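Local coordinates for protein transcriptional regulator, HTH_3 family (Vibrio cholerae, PDB 1Y9Q) that probably binds DNA to regulate transcription, joining a helix-turn-helix domain to a cupin domain that holds a zinc ion and D-methionine, at residues A[103-109]-A[173-179]; A[130-136]-A[147-151]; A[22-26]-A[62-66]. One frame throughout, in Å; residues are numbered along the deposited sequence.

Contact 1 of 3, residues A[103-109]-A[173-179]; sequences GLEIFEI and FQNIVAY. With MED (D-methionine), chain C.
Ile109 lies over one face of the Phe173 ring: its CB sits 3.9 Å from the ring centroid, a CH-pi contact offset toward the rim. Phe173 has its CG in the crowded position between backbone N and carbonyl carbon (chi1 64°), and from there the ring bends back to its neighbour. The Phe107 ring meets different partners. The CE methyl of D-methionine rests on one of its faces, 3.4 Å from CD2, and Val177 CG2 comes to its edge. Ile109 CD1 touches the same methyl, a fitting set of apolar surfaces for a thioether end. At the Tyr179 ring, Gly103 O and Glu105 lie at the edge; Tyr179 OH donates to Glu105 OE2 at 2.5 Å, on the syn side but 32° out of the plane of a carboxylate turned 81° from the ring. Glu105 OE1 has a second partner in Ser68, so this buried acid is well satisfied.

The strands are antiparallel neighbours in a cupin beta-sandwich, and residues alternate between its inner and outer sides. Phe107, Ile109 and Asn175 face inward and line the D-methionine pocket beside the zinc site. On the other face, Leu104 CD2 packs on Ala178 CB at 3.5 Å, where a small residue leaves room for the leucine, and Ile106 lies alongside Ile176. Paired backbone bonds such as Phe107 N to Asn175 O (2.9 Å) and Asn175 N to Phe107 O hold the register.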
loop_
_atom_site.group_PDB
_atom_site.type_symbol
_atom_site.label_atom_id
_atom_site.label_comp_id
_atom_site.label_asym_id
_atom_site.label_seq_id
_atom_site.Cartn_x
_atom_site.Cartn_y
_atom_site.Cartn_z
ATOM N N GLY A 103 11.567 16.864 -16.676
ATOM C CA GLY A 103 11.243 15.618 -16.005
ATOM C C GLY A 103 9.907 15.696 -15.277
ATOM O O GLY A 103 9.596 14.831 -14.456
ATOM N N LEU A 104 9.099 16.708 -15.595
ATOM C CA LEU A 104 7.820 16.886 -14.920
ATOM C C LEU A 104 6.546 16.441 -15.629
ATOM O O LEU A 104 6.399 16.551 -16.848
ATOM C CB LEU A 104 7.618 18.352 -14.522
ATOM C CG LEU A 104 8.719 19.078 -13.757
ATOM C CD1 LEU A 104 8.181 20.440 -13.324
ATOM C CD2 LEU A 104 9.171 18.251 -12.547
ATOM N N GLU A 105 5.616 15.978 -14.808
ATOM C CA GLU A 105 4.298 15.528 -15.222
ATOM C C GLU A 105 3.414 16.209 -14.179
ATOM O O GLU A 105 3.634 16.018 -12.988
ATOM C CB GLU A 105 4.238 14.014 -15.070
ATOM C CG GLU A 105 3.181 13.345 -15.867
ATOM C CD GLU A 105 3.437 11.861 -15.977
ATOM O OE1 GLU A 105 3.414 11.357 -17.109
ATOM O OE2 GLU A 105 3.659 11.203 -14.935
ATOM N N ILE A 106 2.434 17.006 -14.603
ATOM C CA ILE A 106 1.596 17.720 -13.636
ATOM C C ILE A 106 0.097 17.459 -13.774
ATOM O O ILE A 106 -0.488 17.627 -14.851
ATOM C CB ILE A 106 1.850 19.239 -13.725
ATOM C CG1 ILE A 106 3.340 19.514 -13.523
ATOM C CG2 ILE A 106 1.038 19.977 -12.674
ATOM C CD1 ILE A 106 3.735 20.966 -13.725
ATOM N N PHE A 107 -0.517 17.075 -12.657
ATOM C CA PHE A 107 -1.938 16.759 -12.630
ATOM C C PHE A 107 -2.711 17.542 -11.581
ATOM O O PHE A 107 -2.146 18.026 -10.600
ATOM C CB PHE A 107 -2.146 15.284 -12.298
ATOM C CG PHE A 107 -1.308 14.350 -13.104
ATOM C CD1 PHE A 107 -1.714 13.940 -14.367
ATOM C CD2 PHE A 107 -0.116 13.858 -12.586
ATOM C CE1 PHE A 107 -0.943 13.047 -15.105
ATOM C CE2 PHE A 107 0.664 12.967 -13.311
ATOM C CZ PHE A 107 0.249 12.559 -14.574
ATOM N N GLU A 108 -4.018 17.650 -11.805
ATOM C CA GLU A 108 -4.918 18.278 -10.848
ATOM C C GLU A 108 -5.855 17.116 -10.542
ATOM O O GLU A 108 -6.579 16.654 -11.420
ATOM C CB GLU A 108 -5.688 19.445 -11.473
ATOM C CG GLU A 108 -6.541 20.179 -10.457
ATOM C CD GLU A 108 -7.005 21.536 -10.940
ATOM O OE1 GLU A 108 -6.147 22.409 -11.201
ATOM O OE2 GLU A 108 -8.233 21.730 -11.055
ATOM N N ILE A 109 -5.819 16.635 -9.306
ATOM C CA ILE A 109 -6.614 15.479 -8.895
ATOM C C ILE A 109 -7.792 15.809 -7.987
ATOM O O ILE A 109 -7.642 16.534 -7.007
ATOM C CB ILE A 109 -5.739 14.460 -8.129
ATOM C CG1 ILE A 109 -4.457 14.162 -8.915
ATOM C CG2 ILE A 109 -6.530 13.192 -7.856
ATOM C CD1 ILE A 109 -4.700 13.728 -10.333
ATOM N N PHE A 173 -6.371 18.551 -5.348
ATOM C CA PHE A 173 -4.981 18.922 -5.126
ATOM C C PHE A 173 -4.147 18.828 -6.389
ATOM O O PHE A 173 -4.454 18.047 -7.290
ATOM C CB PHE A 173 -4.362 18.043 -4.029
ATOM C CG PHE A 173 -4.273 16.573 -4.379
ATOM C CD1 PHE A 173 -3.078 16.023 -4.831
ATOM C CD2 PHE A 173 -5.374 15.735 -4.217
ATOM C CE1 PHE A 173 -2.976 14.659 -5.112
ATOM C CE2 PHE A 173 -5.284 14.372 -4.496
ATOM C CZ PHE A 173 -4.080 13.833 -4.944
ATOM N N GLN A 174 -3.101 19.644 -6.459
ATOM C CA GLN A 174 -2.212 19.606 -7.600
ATOM C C GLN A 174 -1.136 18.592 -7.255
ATOM O O GLN A 174 -0.631 18.574 -6.131
ATOM C CB GLN A 174 -1.542 20.959 -7.848
ATOM C CG GLN A 174 -0.597 20.908 -9.047
ATOM C CD GLN A 174 0.305 22.116 -9.149
ATOM O OE1 GLN A 174 1.149 22.350 -8.283
ATOM N NE2 GLN A 174 0.131 22.894 -10.214
ATOM N N ASN A 175 -0.790 17.747 -8.216
ATOM C CA ASN A 175 0.239 16.748 -7.993
ATOM C C ASN A 175 1.312 16.882 -9.065
ATOM O O ASN A 175 1.034 16.716 -10.247
ATOM C CB ASN A 175 -0.385 15.345 -8.022
ATOM C CG ASN A 175 0.626 14.235 -7.750
ATOM O OD1 ASN A 175 1.550 14.387 -6.946
ATOM N ND2 ASN A 175 0.433 13.097 -8.402
ATOM N N ILE A 176 2.529 17.218 -8.647
ATOM C CA ILE A 176 3.651 17.327 -9.575
ATOM C C ILE A 176 4.482 16.062 -9.388
ATOM O O ILE A 176 4.908 15.763 -8.272
ATOM C CB ILE A 176 4.548 18.543 -9.248
ATOM C CG1 ILE A 176 3.786 19.843 -9.492
ATOM C CG2 ILE A 176 5.823 18.491 -10.080
ATOM C CD1 ILE A 176 4.520 21.064 -8.974
ATOM N N VAL A 177 4.700 15.310 -10.463
ATOM C CA VAL A 177 5.509 14.093 -10.377
ATOM C C VAL A 177 6.809 14.366 -11.135
ATOM O O VAL A 177 6.799 14.564 -12.352
ATOM C CB VAL A 177 4.781 12.887 -11.007
ATOM C CG1 VAL A 177 5.639 11.639 -10.897
ATOM C CG2 VAL A 177 3.444 12.671 -10.308
ATOM N N ALA A 178 7.921 14.400 -10.404
ATOM C CA ALA A 178 9.221 14.692 -10.997
ATOM C C ALA A 178 10.085 13.444 -11.111
ATOM O O ALA A 178 10.427 12.804 -10.107
ATOM C CB ALA A 178 9.935 15.756 -10.173
ATOM N N TYR A 179 10.440 13.109 -12.343
ATOM C CA TYR A 179 11.255 11.930 -12.622
ATOM C C TYR A 179 12.740 12.271 -12.703
ATOM O O TYR A 179 13.113 13.335 -13.179
ATOM C CB TYR A 179 10.812 11.307 -13.942
ATOM C CG TYR A 179 9.373 10.855 -13.967
ATOM C CD1 TYR A 179 9.048 9.515 -13.799
ATOM C CD2 TYR A 179 8.335 11.764 -14.192
ATOM C CE1 TYR A 179 7.733 9.079 -13.862
ATOM C CE2 TYR A 179 7.001 11.335 -14.257
ATOM C CZ TYR A 179 6.716 9.986 -14.093
ATOM O OH TYR A 179 5.423 9.531 -14.184
HETATM N N MED C . 1.267 9.800 -8.355
HETATM C CA MED C . -0.052 9.230 -8.758
HETATM C C MED C . -0.375 7.970 -7.945
HETATM O O MED C . 0.387 7.519 -7.077
HETATM C CB MED C . -1.142 10.312 -8.584
HETATM C CG MED C . -2.581 10.004 -8.946
HETATM S SD MED C . -2.599 9.807 -10.754
HETATM C CE MED C . -2.164 11.391 -11.322
HETATM O OXT MED C . -1.426 7.368 -8.158
#

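Contact 2 of 3, residues A[130-136]-A[147-151]; sequences IHVLEGI and ELQQG
Ile130 opens the contact by reaching Leu148 with its CG2 branch, which meets Leu148 CD1 at 4.0 Å as the two side chains cross at about a right angle. Both are aliphatic and buried, as suits a position between sheets. His131 starts out in the other direction, but its ring returns to set an edge near Gly151 O. Val132 then points toward the second segment. With CG1 anti to the backbone N (chi1 -173°), CG2 is left anti to the carbonyl carbon and lies on Leu148 CB at 3.6 Å, and Val132 CB lies close to Gln149 O; a compact branched residue suits so close a backbone. Its own carbonyl oxygen accepts a bond from Gly151 N at 2.8 Å, N-H...O angle 164°.

At Leu133 the backbone does the work: the extended Gln150 side chain brings NE2 to Leu133 O at 2.8 Å, with the oxygen near the amide plane. Leu133 and Glu134 together face Val172, forming a classic beta bulge. Gly135, at positive phi, allows the chain to turn, and one water joins its O to Gln150 N. Ile136 ends the walk, its CG2 lying 3.8 Å from Glu147 OE2 while its CA approaches Leu148 O. Such a junction, where strands 127-134 and 144-148 belong to different sheets yet share a buried aliphatic layer, is characteristic of the cupin beta-sandwich.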
loop_
_atom_site.group_PDB
_atom_site.type_symbol
_atom_site.label_atom_id
_atom_site.label_comp_id
_atom_site.label_asym_id
_atom_site.label_seq_id
_atom_site.Cartn_x
_atom_site.Cartn_y
_atom_site.Cartn_z
ATOM N N ILE A 130 2.759 18.010 -3.560
ATOM C CA ILE A 130 1.316 18.070 -3.352
ATOM C C ILE A 130 0.932 19.466 -2.866
ATOM O O ILE A 130 1.591 20.026 -1.990
ATOM C CB ILE A 130 0.859 17.060 -2.262
ATOM C CG1 ILE A 130 1.246 15.630 -2.648
ATOM C CG2 ILE A 130 -0.640 17.172 -2.047
ATOM C CD1 ILE A 130 0.468 15.059 -3.811
ATOM N N HIS A 131 -0.129 20.022 -3.444
ATOM C CA HIS A 131 -0.630 21.335 -3.046
ATOM C C HIS A 131 -2.151 21.214 -3.019
ATOM O O HIS A 131 -2.783 20.986 -4.054
ATOM C CB HIS A 131 -0.205 22.414 -4.048
ATOM C CG HIS A 131 -0.481 23.809 -3.582
ATOM N ND1 HIS A 131 -0.447 24.898 -4.425
ATOM C CD2 HIS A 131 -0.808 24.294 -2.359
ATOM C CE1 HIS A 131 -0.745 25.991 -3.745
ATOM N NE2 HIS A 131 -0.967 25.651 -2.488
ATOM N N VAL A 132 -2.731 21.337 -1.830
ATOM C CA VAL A 132 -4.175 21.211 -1.674
ATOM C C VAL A 132 -4.923 22.452 -2.150
ATOM O O VAL A 132 -4.729 23.549 -1.629
ATOM C CB VAL A 132 -4.551 20.925 -0.203
ATOM C CG1 VAL A 132 -6.043 20.626 -0.098
ATOM C CG2 VAL A 132 -3.746 19.738 0.318
ATOM N N LEU A 133 -5.777 22.269 -3.149
ATOM C CA LEU A 133 -6.552 23.378 -3.694
ATOM C C LEU A 133 -7.888 23.542 -2.969
ATOM O O LEU A 133 -8.384 24.660 -2.807
ATOM C CB LEU A 133 -6.808 23.154 -5.186
ATOM C CG LEU A 133 -5.568 22.966 -6.069
ATOM C CD1 LEU A 133 -5.990 22.740 -7.510
ATOM C CD2 LEU A 133 -4.674 24.197 -5.963
ATOM N N GLU A 134 -8.458 22.427 -2.524
ATOM C CA GLU A 134 -9.743 22.456 -1.840
ATOM C C GLU A 134 -9.923 21.283 -0.886
ATOM O O GLU A 134 -9.485 20.166 -1.170
ATOM C CB GLU A 134 -10.877 22.431 -2.869
ATOM C CG GLU A 134 -12.264 22.605 -2.265
ATOM C CD GLU A 134 -13.364 22.138 -3.196
ATOM O OE1 GLU A 134 -13.320 22.491 -4.395
ATOM O OE2 GLU A 134 -14.276 21.421 -2.729
ATOM N N GLY A 135 -10.571 21.551 0.244
ATOM C CA GLY A 135 -10.831 20.514 1.222
ATOM C C GLY A 135 -9.673 20.119 2.116
ATOM O O GLY A 135 -8.669 20.826 2.234
ATOM N N ILE A 136 -9.835 18.969 2.758
ATOM C CA ILE A 136 -8.839 18.423 3.660
ATOM C C ILE A 136 -8.496 17.028 3.147
ATOM O O ILE A 136 -9.384 16.256 2.789
ATOM C CB ILE A 136 -9.396 18.320 5.102
ATOM C CG1 ILE A 136 -9.690 19.721 5.646
ATOM C CG2 ILE A 136 -8.403 17.590 6.001
ATOM C CD1 ILE A 136 -10.342 19.714 7.014
ATOM N N GLU A 147 -1.678 15.021 7.359
ATOM C CA GLU A 147 -2.910 15.743 7.040
ATOM C C GLU A 147 -2.593 17.123 6.477
ATOM O O GLU A 147 -1.742 17.843 7.001
ATOM C CB GLU A 147 -3.793 15.870 8.287
ATOM C CG GLU A 147 -5.275 15.637 8.007
ATOM C CD GLU A 147 -6.130 15.556 9.271
ATOM O OE1 GLU A 147 -5.595 15.215 10.355
ATOM O OE2 GLU A 147 -7.349 15.817 9.170
ATOM N N LEU A 148 -3.288 17.479 5.402
ATOM C CA LEU A 148 -3.084 18.756 4.734
ATOM C C LEU A 148 -4.403 19.465 4.459
ATOM O O LEU A 148 -5.315 18.887 3.870
ATOM C CB LEU A 148 -2.364 18.535 3.402
ATOM C CG LEU A 148 -1.031 17.790 3.420
ATOM C CD1 LEU A 148 -0.612 17.482 1.986
ATOM C CD2 LEU A 148 0.013 18.630 4.125
ATOM N N GLN A 149 -4.492 20.723 4.876
ATOM C CA GLN A 149 -5.694 21.517 4.652
ATOM C C GLN A 149 -5.487 22.361 3.400
ATOM O O GLN A 149 -4.390 22.379 2.831
ATOM C CB GLN A 149 -5.949 22.439 5.839
ATOM C CG GLN A 149 -6.088 21.718 7.166
ATOM C CD GLN A 149 -6.263 22.683 8.315
ATOM O OE1 GLN A 149 -7.195 23.487 8.325
ATOM N NE2 GLN A 149 -5.364 22.615 9.291
ATOM N N GLN A 150 -6.534 23.066 2.984
ATOM C CA GLN A 150 -6.460 23.914 1.803
ATOM C C GLN A 150 -5.255 24.844 1.879
ATOM O O GLN A 150 -5.013 25.481 2.905
ATOM C CB GLN A 150 -7.740 24.750 1.652
ATOM C CG GLN A 150 -7.695 25.706 0.463
ATOM C CD GLN A 150 -8.992 26.472 0.250
ATOM O OE1 GLN A 150 -9.508 27.109 1.165
ATOM N NE2 GLN A 150 -9.516 26.421 -0.968
ATOM N N GLY A 151 -4.494 24.910 0.791
ATOM C CA GLY A 151 -3.328 25.775 0.758
ATOM C C GLY A 151 -2.048 25.137 1.264
ATOM O O GLY A 151 -0.955 25.610 0.954
HETATM O O HOH W 1 -9.351 22.990 3.823
#

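Contact 3 of 3, residues A[22-26]-A[62-66]; sequences SRGLS and GLEAS
Leu63 receives both side chains that reach it from residues 22-26, one polar and one apolar, and the tight part of the contact gathers round it. Leu25 CD1 and Leu63 CD2 meet at 3.5 Å as the two leucines slide past each other in opposite directions. Leu63 is buried, and leucine suits the place because its long branched end can span the distance between two segments whose backbones stay well apart; the nearest CA atoms, those of Arg23 and Leu63, are 8.5 Å from each other. The chain of Arg23, extended from CG to NE, carries the guanidinium across that gap, and the aliphatic CD passes Leu63 CD2 at 3.9 Å on the way. NE then donates to Leu63 O at 3.1 Å, in the carbonyl plane and on a lone pair, with an N-H...O angle of 157°.

The looser side is confined to NH2 of the same guanidinium, which adds only a weak bond to Leu63 O at 3.5 Å and brushes Ala65 CB, next to the exposed Glu64. Arginine is apt here, since its carbon chain can lie against a leucine while its charged end remains at the surface. The acceptor belongs to the last turn of a helix, where a positive group would probably be favoured by the helix dipole. NH1 turns back to Leu19 O, so the same guanidinium joins the ends of two helices.

Each helix stops in a Schellman motif, at Gly24 and at Glu64, both with positive phi. Ser26 follows as N-cap of helix 27-34, its OG accepting from Ala29 N. Within the helix-turn-helix domain the contact therefore ties the turn between helices 5-22 and 27-34 to the end of helix 53-63, with Thr30 of helix 27-34 touching both Leu25 and Leu63.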
loop_
_atom_site.group_PDB
_atom_site.type_symbol
_atom_site.label_atom_id
_atom_site.label_comp_id
_atom_site.label_asym_id
_atom_site.label_seq_id
_atom_site.Cartn_x
_atom_site.Cartn_y
_atom_site.Cartn_z
ATOM N N SER A 22 8.768 -2.006 -27.854
ATOM C CA SER A 22 9.811 -1.044 -28.197
ATOM C C SER A 22 11.036 -1.270 -27.323
ATOM O O SER A 22 12.160 -0.986 -27.730
ATOM C CB SER A 22 9.310 0.394 -28.016
ATOM O OG SER A 22 8.311 0.704 -28.975
ATOM N N ARG A 23 10.813 -1.789 -26.121
ATOM C CA ARG A 23 11.905 -2.065 -25.195
ATOM C C ARG A 23 12.479 -3.464 -25.411
ATOM O O ARG A 23 13.492 -3.824 -24.809
ATOM C CB ARG A 23 11.408 -1.929 -23.753
ATOM C CG ARG A 23 11.039 -0.503 -23.372
ATOM C CD ARG A 23 10.238 -0.451 -22.075
ATOM N NE ARG A 23 10.188 0.901 -21.523
ATOM C CZ ARG A 23 9.683 1.959 -22.152
ATOM N NH1 ARG A 23 9.170 1.840 -23.372
ATOM N NH2 ARG A 23 9.697 3.147 -21.560
ATOM N N GLY A 24 11.827 -4.245 -26.270
ATOM C CA GLY A 24 12.281 -5.599 -26.541
ATOM C C GLY A 24 12.084 -6.527 -25.354
ATOM O O GLY A 24 12.835 -7.485 -25.172
ATOM N N LEU A 25 11.060 -6.248 -24.553
ATOM C CA LEU A 25 10.763 -7.038 -23.364
ATOM C C LEU A 25 9.713 -8.121 -23.588
ATOM O O LEU A 25 8.778 -7.943 -24.362
ATOM C CB LEU A 25 10.282 -6.117 -22.231
ATOM C CG LEU A 25 11.288 -5.141 -21.602
ATOM C CD1 LEU A 25 10.555 -4.113 -20.738
ATOM C CD2 LEU A 25 12.298 -5.909 -20.768
ATOM N N SER A 26 9.872 -9.242 -22.891
ATOM C CA SER A 26 8.915 -10.337 -22.975
ATOM C C SER A 26 7.862 -10.025 -21.917
ATOM O O SER A 26 8.081 -9.159 -21.061
ATOM C CB SER A 26 9.588 -11.669 -22.637
ATOM O OG SER A 26 10.010 -11.684 -21.283
ATOM N N GLY A 62 7.767 0.042 -13.533
ATOM C CA GLY A 62 8.623 -1.074 -13.902
ATOM C C GLY A 62 9.291 -0.888 -15.251
ATOM O O GLY A 62 10.415 -1.347 -15.472
ATOM N N LEU A 63 8.601 -0.208 -16.158
ATOM C CA LEU A 63 9.129 0.045 -17.496
ATOM C C LEU A 63 9.962 1.318 -17.524
ATOM O O LEU A 63 10.558 1.652 -18.548
ATOM C CB LEU A 63 7.979 0.181 -18.495
ATOM C CG LEU A 63 7.104 -1.053 -18.715
ATOM C CD1 LEU A 63 5.891 -0.683 -19.560
ATOM C CD2 LEU A 63 7.929 -2.139 -19.395
ATOM N N GLU A 64 10.000 2.015 -16.390
ATOM C CA GLU A 64 10.724 3.275 -16.260
ATOM C C GLU A 64 10.198 4.253 -17.301
ATOM O O GLU A 64 10.957 4.909 -18.022
ATOM C CB GLU A 64 12.222 3.048 -16.422
ATOM C CG GLU A 64 12.757 2.048 -15.408
ATOM C CD GLU A 64 14.252 1.852 -15.503
ATOM O OE1 GLU A 64 14.997 2.752 -15.061
ATOM O OE2 GLU A 64 14.677 0.799 -16.025
ATOM N N ALA A 65 8.874 4.319 -17.372
ATOM C CA ALA A 65 8.174 5.200 -18.297
ATOM C C ALA A 65 7.298 6.144 -17.487
ATOM O O ALA A 65 7.022 5.896 -16.312
ATOM C CB ALA A 65 7.311 4.383 -19.243
ATOM N N SER A 66 6.863 7.227 -18.116
ATOM C CA SER A 66 6.006 8.189 -17.437
ATOM C C SER A 66 4.571 7.694 -17.552
ATOM O O SER A 66 4.281 6.815 -18.358
ATOM C CB SER A 66 6.119 9.548 -18.113
ATOM O OG SER A 66 5.658 9.462 -19.448
#

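Overall arrangement
From the N terminus, contact 3 closes first, bringing the end of helix 53-63 back to the turn after helix 5-22 and enclosing the intervening helices. It is complete before the cupin strands begin. Contact 1 then opens at strand 104-111 and closes only at strand 171-178, so its long loop contains the whole of contact 2, which joins 130-136 to 147-151. Contacts 1 and 2 meet in one sheet, where Gln174 N lies 2.8 Å from His131 O, a probable hydrogen bond. Contact 3 touches contact 1 at Ser66, beside Glu105 and Tyr179, linking the two domains, but stays about 16 Å from contact 2 between nearest atoms.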